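Local structure of CalS13 (Micromonospora echinospora, 4ZAS) at residues 347-352 and 378-383. The protein probably transfers an amino group to a keto sugar nucleotide, using pyridoxal 5'-phosphate as cofactor, as a sugar aminotransferase of the DegT/DnrJ/EryC1 family. Residues are numbered along the deposited sequence; the frame is centred on the assembly and turned at random.
Sequences IATSVV and RVVHIP
Ser350 and His381 face each other as a single antiparallel hydrogen-bonded pair, in segments whose directions differ by 129°: Ser350 N gives its hydrogen to His381 O at 3.1 Å, and His381 N returns one to Ser350 O at 3.0 Å. The imidazole adds a third bond. Its CG lies beside the backbone N (chi1 -59°), which brings ND1 within 3.0 Å of the same Ser350 O, with that oxygen lying in the ring plane. One carbonyl oxygen is thus gripped by backbone and side chain of the same histidine. At the far corner of the imidazole, NE2 bonds to the indole nitrogen of Trp163, so both ring nitrogens are engaged; Val352 CG2 comes within 3.4 Å of His381 ND1, its side chain roughly at a right angle to the histidine's. A leucine in place of His381 would probably leave Ser350 O without its second donor and Trp163 NE1 without its acceptor. Strand 379-382 is the outermost strand of a small antiparallel sheet, next to strand 328-332, in the smaller C-terminal part of the molecule, as in fold type I PLP-dependent aminotransferases; loop 347-352, after helix 335-344, meets its other edge at this one bridge. There Ser350 OG accepts from Val352 N at 2.8 Å, an ST turn; the same OG also bonds to Ile258 O of the second subunit. Val352 lines the dTDP-4-keto-6-deoxyglucose pocket. Beside helix 335-344, which both side chains touch, Thr349 CG2 meets Val380 CG2 at 3.5 Å. At the other end, Ile347 CG2 packs on Pro383 CD at 3.8 Å.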
loop_
_atom_site.group_PDB
_atom_site.type_symbol
_atom_site.label_atom_id
_atom_site.label_comp_id
_atom_site.label_asym_id
_atom_site.label_seq_id
_atom_site.Cartn_x
_atom_site.Cartn_y
_atom_site.Cartn_z
ATOM N N ILE A 347 22.836 -7.882 -24.335
ATOM C CA ILE A 347 22.365 -6.576 -23.935
ATOM C C ILE A 347 20.861 -6.629 -23.730
ATOM O O ILE A 347 20.103 -6.957 -24.643
ATOM C CB ILE A 347 22.752 -5.523 -24.966
ATOM C CG1 ILE A 347 24.263 -5.517 -25.133
ATOM C CG2 ILE A 347 22.233 -4.152 -24.534
ATOM C CD1 ILE A 347 24.701 -4.882 -26.433
ATOM N N ALA A 348 20.438 -6.380 -22.500
ATOM C CA ALA A 348 19.023 -6.346 -22.202
ATOM C C ALA A 348 18.407 -5.079 -22.764
ATOM O O ALA A 348 19.009 -4.016 -22.717
ATOM C CB ALA A 348 18.792 -6.437 -20.720
ATOM N N THR A 349 17.171 -5.193 -23.219
ATOM C CA THR A 349 16.495 -4.142 -23.946
ATOM C C THR A 349 14.991 -4.280 -23.689
ATOM O O THR A 349 14.509 -5.409 -23.609
ATOM C CB THR A 349 16.843 -4.269 -25.444
ATOM O OG1 THR A 349 17.985 -3.451 -25.733
ATOM C CG2 THR A 349 15.715 -3.846 -26.311
ATOM N N SER A 350 14.243 -3.178 -23.538
ATOM C CA SER A 350 12.799 -3.329 -23.278
ATOM C C SER A 350 11.922 -2.151 -23.708
ATOM O O SER A 350 12.357 -1.003 -23.719
ATOM C CB SER A 350 12.544 -3.603 -21.790
ATOM O OG SER A 350 11.156 -3.794 -21.541
ATOM N N VAL A 351 10.675 -2.460 -24.054
ATOM C CA VAL A 351 9.654 -1.446 -24.320
ATOM C C VAL A 351 9.151 -0.851 -23.002
ATOM O O VAL A 351 8.549 0.215 -22.993
ATOM C CB VAL A 351 8.481 -2.046 -25.143
ATOM C CG1 VAL A 351 7.421 -0.992 -25.465
ATOM C CG2 VAL A 351 9.000 -2.678 -26.422
ATOM N N VAL A 352 9.422 -1.565 -21.905
ATOM C CA VAL A 352 9.097 -1.171 -20.522
ATOM C C VAL A 352 7.615 -1.306 -20.134
ATOM O O VAL A 352 7.286 -2.037 -19.187
ATOM C CB VAL A 352 9.582 0.244 -20.240
ATOM C CG1 VAL A 352 9.135 0.690 -18.839
ATOM C CG2 VAL A 352 11.088 0.288 -20.390
ATOM N N ARG A 378 8.122 1.937 -32.133
ATOM C CA ARG A 378 9.511 2.278 -32.435
ATOM C C ARG A 378 10.330 2.505 -31.149
ATOM O O ARG A 378 11.552 2.361 -31.152
ATOM C CB ARG A 378 9.570 3.511 -33.349
ATOM C CG ARG A 378 9.028 3.277 -34.759
ATOM C CD ARG A 378 8.765 4.589 -35.494
ATOM N NE ARG A 378 9.951 5.430 -35.585
ATOM C CZ ARG A 378 10.008 6.694 -35.171
ATOM N NH1 ARG A 378 8.931 7.284 -34.656
ATOM N NH2 ARG A 378 11.141 7.380 -35.293
ATOM N N VAL A 379 9.660 2.877 -30.057
ATOM C CA VAL A 379 10.357 3.202 -28.805
ATOM C C VAL A 379 11.013 1.972 -28.192
ATOM O O VAL A 379 10.464 0.866 -28.233
ATOM C CB VAL A 379 9.423 3.844 -27.787
ATOM C CG1 VAL A 379 8.337 2.859 -27.376
ATOM C CG2 VAL A 379 10.206 4.288 -26.595
ATOM N N VAL A 380 12.216 2.153 -27.668
ATOM C CA VAL A 380 12.923 1.038 -27.083
ATOM C C VAL A 380 13.899 1.601 -26.064
ATOM O O VAL A 380 14.302 2.750 -26.176
ATOM C CB VAL A 380 13.626 0.194 -28.161
ATOM C CG1 VAL A 380 14.857 0.925 -28.728
ATOM C CG2 VAL A 380 14.023 -1.116 -27.586
ATOM N N HIS A 381 14.259 0.818 -25.053
ATOM C CA HIS A 381 15.157 1.315 -24.020
ATOM C C HIS A 381 16.378 0.425 -23.865
ATOM O O HIS A 381 16.265 -0.804 -23.864
ATOM C CB HIS A 381 14.412 1.429 -22.692
ATOM C CG HIS A 381 13.228 2.343 -22.752
ATOM N ND1 HIS A 381 11.990 1.926 -23.187
ATOM C CD2 HIS A 381 13.103 3.662 -22.469
ATOM C CE1 HIS A 381 11.145 2.943 -23.149
ATOM N NE2 HIS A 381 11.796 4.010 -22.718
ATOM N N ILE A 382 17.538 1.049 -23.693
ATOM C CA ILE A 382 18.791 0.320 -23.626
ATOM C C ILE A 382 19.477 0.708 -22.310
ATOM O O ILE A 382 19.275 1.812 -21.802
ATOM C CB ILE A 382 19.676 0.606 -24.851
ATOM C CG1 ILE A 382 20.189 2.044 -24.807
ATOM C CG2 ILE A 382 18.913 0.334 -26.135
ATOM C CD1 ILE A 382 21.176 2.357 -25.867
ATOM N N PRO A 383 20.289 -0.203 -21.751
ATOM C CA PRO A 383 20.964 0.009 -20.470
ATOM C C PRO A 383 21.848 1.227 -20.496
ATOM O O PRO A 383 22.598 1.377 -21.451
ATOM C CB PRO A 383 21.808 -1.252 -20.305
ATOM C CG PRO A 383 21.133 -2.268 -21.140
ATOM C CD PRO A 383 20.609 -1.519 -22.319
#